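Local coordinates for protein arginyl-trna synthetase (Thermus thermophilus, PDB 1IQ0) that probably attaches L-arginine to its cognate tRNA(Arg) at the expense of ATP, as a monomeric class I aminoacyl-tRNA synthetase, at residues A[34-39]-A[509-514]; A[57-62]-A[71-76]. All blocks are in the same frame, centred on the assembly; numbering follows the deposited sequence.

Contact 1 (A[34-39]-A[509-514]); sequences GDYGVP and LLDFEE
Tyr36 reaches from the N-terminal domain of this class I synthetase to Leu510 and Asp511 of the DALR anticodon-binding domain, at a buried interdomain junction. Its strand, 36-39, belongs to a four-stranded antiparallel sheet and starts at a classic beta bulge, where Asp35 and Tyr36 both face Phe80. Opposite, Leu509 to Phe512 form a type I beta turn leading into helix 512-522.

The polar part is a single hydrogen bond, from Tyr36 OH to Asp511 OD1 at 3.1 Å. The oxygen lies at the edge of the phenol ring, in its plane, whereas the hydroxyl comes to the carboxylate from above, 40° out of that group's plane; the two planes stand 81° apart. Arg3 and Arg27 form salt bridges to OD1 and OD2 of Asp511 respectively, so the carboxylate is shared between the tyrosine and two arginines and is likely to remain ionised. A phenylalanine here, with no hydroxyl, would probably cost the junction the one hydrogen bond between these segments and leave Asp511 OD1 relying on Arg3.

The remainder is a small van der Waals contact of leucine carbons with the phenol oxygen. Leu510 crosses the tyrosine at about a right angle and extends to Leu87 and Ala91 of helix 84-92. Across the junction, Leu510 CB lies 3.4 Å from Tyr36 OH, and with CG anti to the carbonyl carbon (chi1 -62°) the leucine brings its CD1 to 4.1 Å from Tyr36 OH.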
# COMPACT_ATOMS: atom_id res chain seq x y z
N GLY A 34 -22.04 26.02 3.53
CA GLY A 34 -21.77 25.01 2.52
C GLY A 34 -21.22 23.66 2.94
O GLY A 34 -20.93 23.40 4.10
N ASP A 35 -21.05 22.79 1.94
CA ASP A 35 -20.55 21.45 2.16
C ASP A 35 -19.10 21.32 1.71
O ASP A 35 -18.30 20.63 2.35
CB ASP A 35 -21.42 20.46 1.40
CG ASP A 35 -22.89 20.59 1.76
OD1 ASP A 35 -23.20 20.55 2.97
OD2 ASP A 35 -23.72 20.72 0.85
N TYR A 36 -18.78 21.98 0.60
CA TYR A 36 -17.44 21.95 0.03
C TYR A 36 -16.92 23.35 -0.24
O TYR A 36 -17.68 24.27 -0.53
CB TYR A 36 -17.44 21.15 -1.27
CG TYR A 36 -17.72 19.68 -1.09
CD1 TYR A 36 -18.91 19.12 -1.55
CD2 TYR A 36 -16.81 18.85 -0.45
CE1 TYR A 36 -19.18 17.76 -1.37
CE2 TYR A 36 -17.06 17.50 -0.27
CZ TYR A 36 -18.25 16.96 -0.73
OH TYR A 36 -18.50 15.62 -0.55
N GLY A 37 -15.61 23.50 -0.17
CA GLY A 37 -15.01 24.80 -0.41
C GLY A 37 -13.64 24.68 -1.05
O GLY A 37 -12.97 23.65 -0.96
N VAL A 38 -13.22 25.76 -1.70
CA VAL A 38 -11.93 25.80 -2.34
C VAL A 38 -11.20 27.04 -1.84
O VAL A 38 -11.78 28.13 -1.77
CB VAL A 38 -12.07 25.85 -3.87
CG1 VAL A 38 -12.80 27.12 -4.29
CG2 VAL A 38 -10.71 25.76 -4.52
N PRO A 39 -9.92 26.90 -1.46
CA PRO A 39 -9.14 28.03 -0.97
C PRO A 39 -8.54 28.83 -2.13
O PRO A 39 -8.11 28.25 -3.12
CB PRO A 39 -8.06 27.35 -0.13
CG PRO A 39 -7.76 26.13 -0.96
CD PRO A 39 -9.15 25.64 -1.38
N LEU A 509 -20.27 9.84 2.87
CA LEU A 509 -20.15 8.82 1.84
C LEU A 509 -19.61 9.40 0.53
O LEU A 509 -18.98 8.68 -0.25
CB LEU A 509 -21.51 8.16 1.60
CG LEU A 509 -21.90 7.10 2.63
CD1 LEU A 509 -23.37 6.74 2.49
CD2 LEU A 509 -21.02 5.87 2.44
N LEU A 510 -19.85 10.68 0.29
CA LEU A 510 -19.39 11.33 -0.94
C LEU A 510 -17.88 11.56 -0.95
O LEU A 510 -17.32 11.92 -1.98
CB LEU A 510 -20.09 12.67 -1.16
CG LEU A 510 -21.62 12.72 -1.35
CD1 LEU A 510 -21.99 14.05 -1.98
CD2 LEU A 510 -22.08 11.60 -2.25
N ASP A 511 -17.23 11.34 0.19
CA ASP A 511 -15.78 11.54 0.29
C ASP A 511 -14.97 10.28 0.06
O ASP A 511 -13.74 10.33 0.04
CB ASP A 511 -15.42 12.11 1.66
CG ASP A 511 -16.00 13.48 1.89
OD1 ASP A 511 -16.09 14.25 0.91
OD2 ASP A 511 -16.35 13.80 3.04
N PHE A 512 -15.64 9.15 -0.11
CA PHE A 512 -14.96 7.88 -0.32
C PHE A 512 -14.03 7.81 -1.54
O PHE A 512 -12.87 7.40 -1.43
CB PHE A 512 -15.98 6.75 -0.42
CG PHE A 512 -15.38 5.43 -0.81
CD1 PHE A 512 -14.48 4.79 0.03
CD2 PHE A 512 -15.70 4.84 -2.03
CE1 PHE A 512 -13.90 3.57 -0.33
CE2 PHE A 512 -15.13 3.62 -2.40
CZ PHE A 512 -14.23 2.99 -1.55
N GLU A 513 -14.55 8.19 -2.70
CA GLU A 513 -13.75 8.13 -3.92
C GLU A 513 -12.53 9.04 -3.86
O GLU A 513 -11.47 8.69 -4.37
CB GLU A 513 -14.64 8.44 -5.13
CG GLU A 513 -15.78 7.43 -5.31
CD GLU A 513 -16.45 7.49 -6.68
OE1 GLU A 513 -16.83 8.59 -7.12
OE2 GLU A 513 -16.60 6.42 -7.32
N GLU A 514 -12.67 10.20 -3.21
CA GLU A 514 -11.54 11.11 -3.10
C GLU A 514 -10.46 10.51 -2.20
O GLU A 514 -9.26 10.69 -2.46
CB GLU A 514 -11.99 12.46 -2.54
CG GLU A 514 -10.89 13.52 -2.51
CD GLU A 514 -10.29 13.78 -3.89
OE1 GLU A 514 -11.06 13.92 -4.86
OE2 GLU A 514 -9.05 13.86 -4.00

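Contact 2 (A[57-62]-A[71-76])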
# COMPACT_ATOMS: atom_id res chain seq x y z
N GLU A 57 -14.82 36.53 -8.12
CA GLU A 57 -14.50 36.47 -9.54
C GLU A 57 -14.82 35.09 -10.08
O GLU A 57 -15.51 34.94 -11.10
CB GLU A 57 -13.01 36.78 -9.74
CG GLU A 57 -12.48 36.53 -11.15
CD GLU A 57 -13.06 37.48 -12.17
OE1 GLU A 57 -12.90 38.70 -12.00
OE2 GLU A 57 -13.67 37.00 -13.15
N LEU A 58 -14.32 34.07 -9.40
CA LEU A 58 -14.54 32.68 -9.79
C LEU A 58 -16.03 32.38 -9.82
O LEU A 58 -16.53 31.71 -10.73
CB LEU A 58 -13.83 31.74 -8.82
CG LEU A 58 -13.98 30.24 -9.08
CD1 LEU A 58 -13.53 29.91 -10.49
CD2 LEU A 58 -13.15 29.46 -8.06
N LYS A 59 -16.74 32.88 -8.82
CA LYS A 59 -18.18 32.67 -8.73
C LYS A 59 -18.88 33.24 -9.96
O LYS A 59 -19.83 32.65 -10.47
CB LYS A 59 -18.73 33.34 -7.47
CG LYS A 59 -20.22 33.15 -7.25
CD LYS A 59 -20.72 33.99 -6.09
CE LYS A 59 -22.18 33.69 -5.78
NZ LYS A 59 -23.02 33.79 -7.00
N ASP A 60 -18.40 34.39 -10.42
CA ASP A 60 -18.98 35.07 -11.58
C ASP A 60 -18.85 34.32 -12.91
O ASP A 60 -19.74 34.37 -13.75
CB ASP A 60 -18.37 36.46 -11.71
CG ASP A 60 -18.68 37.35 -10.52
OD1 ASP A 60 -18.16 38.48 -10.47
OD2 ASP A 60 -19.44 36.91 -9.63
N ARG A 61 -17.74 33.61 -13.09
CA ARG A 61 -17.52 32.88 -14.33
C ARG A 61 -17.63 31.37 -14.17
O ARG A 61 -17.10 30.61 -14.99
CB ARG A 61 -16.15 33.22 -14.92
CG ARG A 61 -15.97 34.69 -15.23
CD ARG A 61 -14.65 34.94 -15.94
NE ARG A 61 -14.46 36.36 -16.22
CZ ARG A 61 -13.42 36.86 -16.89
NH1 ARG A 61 -12.48 36.05 -17.35
NH2 ARG A 61 -13.34 38.17 -17.09
N LEU A 62 -18.30 30.92 -13.11
CA LEU A 62 -18.44 29.48 -12.88
C LEU A 62 -19.83 28.94 -13.13
O LEU A 62 -20.76 29.21 -12.37
CB LEU A 62 -18.02 29.13 -11.45
CG LEU A 62 -18.18 27.66 -11.07
CD1 LEU A 62 -17.36 26.78 -12.00
CD2 LEU A 62 -17.74 27.45 -9.63
N ALA A 71 -23.24 28.90 -4.68
CA ALA A 71 -21.82 29.12 -4.44
C ALA A 71 -21.72 30.41 -3.63
O ALA A 71 -22.32 31.42 -3.99
CB ALA A 71 -21.08 29.27 -5.76
N VAL A 72 -20.96 30.36 -2.54
CA VAL A 72 -20.82 31.53 -1.68
C VAL A 72 -19.38 31.89 -1.35
O VAL A 72 -18.65 31.10 -0.75
CB VAL A 72 -21.56 31.30 -0.34
CG1 VAL A 72 -21.49 32.55 0.52
CG2 VAL A 72 -23.00 30.90 -0.60
N PRO A 73 -18.94 33.09 -1.77
CA PRO A 73 -17.57 33.53 -1.48
C PRO A 73 -17.47 33.81 0.01
O PRO A 73 -18.14 34.71 0.52
CB PRO A 73 -17.43 34.79 -2.32
CG PRO A 73 -18.39 34.56 -3.46
CD PRO A 73 -19.58 33.98 -2.75
N VAL A 74 -16.65 33.05 0.73
CA VAL A 74 -16.51 33.25 2.17
C VAL A 74 -15.08 33.50 2.61
O VAL A 74 -14.28 32.57 2.74
CB VAL A 74 -17.05 32.03 2.95
CG1 VAL A 74 -17.01 32.31 4.44
CG2 VAL A 74 -18.47 31.72 2.50
N GLY A 75 -14.76 34.77 2.84
CA GLY A 75 -13.43 35.16 3.28
C GLY A 75 -12.26 34.33 2.78
O GLY A 75 -11.64 33.59 3.55
N GLY A 76 -11.94 34.46 1.49
CA GLY A 76 -10.82 33.71 0.94
C GLY A 76 -11.20 32.44 0.22
O GLY A 76 -10.58 32.07 -0.78
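The pyrrolidine ring of Pro73 is met by the aliphatic chain of Lys59, which crosses it at about a right angle. The touch is made along the CG-CD side of the ring: Lys59 CD lies 3.5 Å from Pro73 CD and almost as near to Pro73 CG. Gln52, Ala55 and Gln56, earlier on the lysine's helix, also touch the proline, and Leu78 of the neighbouring strand adds a further contact.

Here helix 51-60 packs by its last turns against strand 68-74, an outermost strand of the antiparallel sheet in the N-terminal domain, where alternate residues Ala71 and Pro73 direct their side chains at the helix. Lys59 starts out with CG anti to the backbone N (chi1 -178°) and stays extended through chi3, a course that takes CG past Ala71 and carries CD on to the proline. At the inner end of the chain, Lys59 CG is 4.2 Å from Ala71 CB.

Deeper in the domain, Leu58 and Leu62 use the helix and the turn after it to reach helix 3-15, through Ala13 in both cases, and strand 77-82, at Leu78 and Phe80 respectively.

Both contacts draw on the same four-stranded antiparallel sheet of the N-terminal domain, and their centres lie about 17 Å apart. Strand 36-39 supplies contact 1 and strand 68-74 contact 2; strand 77-82 lies between them and pairs with each. In chain order, 34-39 comes first, then 57-62 and 71-76, while 509-514 follows some 430 residues later. Contact 2 is therefore local packing of a helix on a sheet within one domain, and contact 1 joins that domain to the DALR domain. The nearest atoms of the two are about 4 Å apart and do not touch; what they have in common is the sheet.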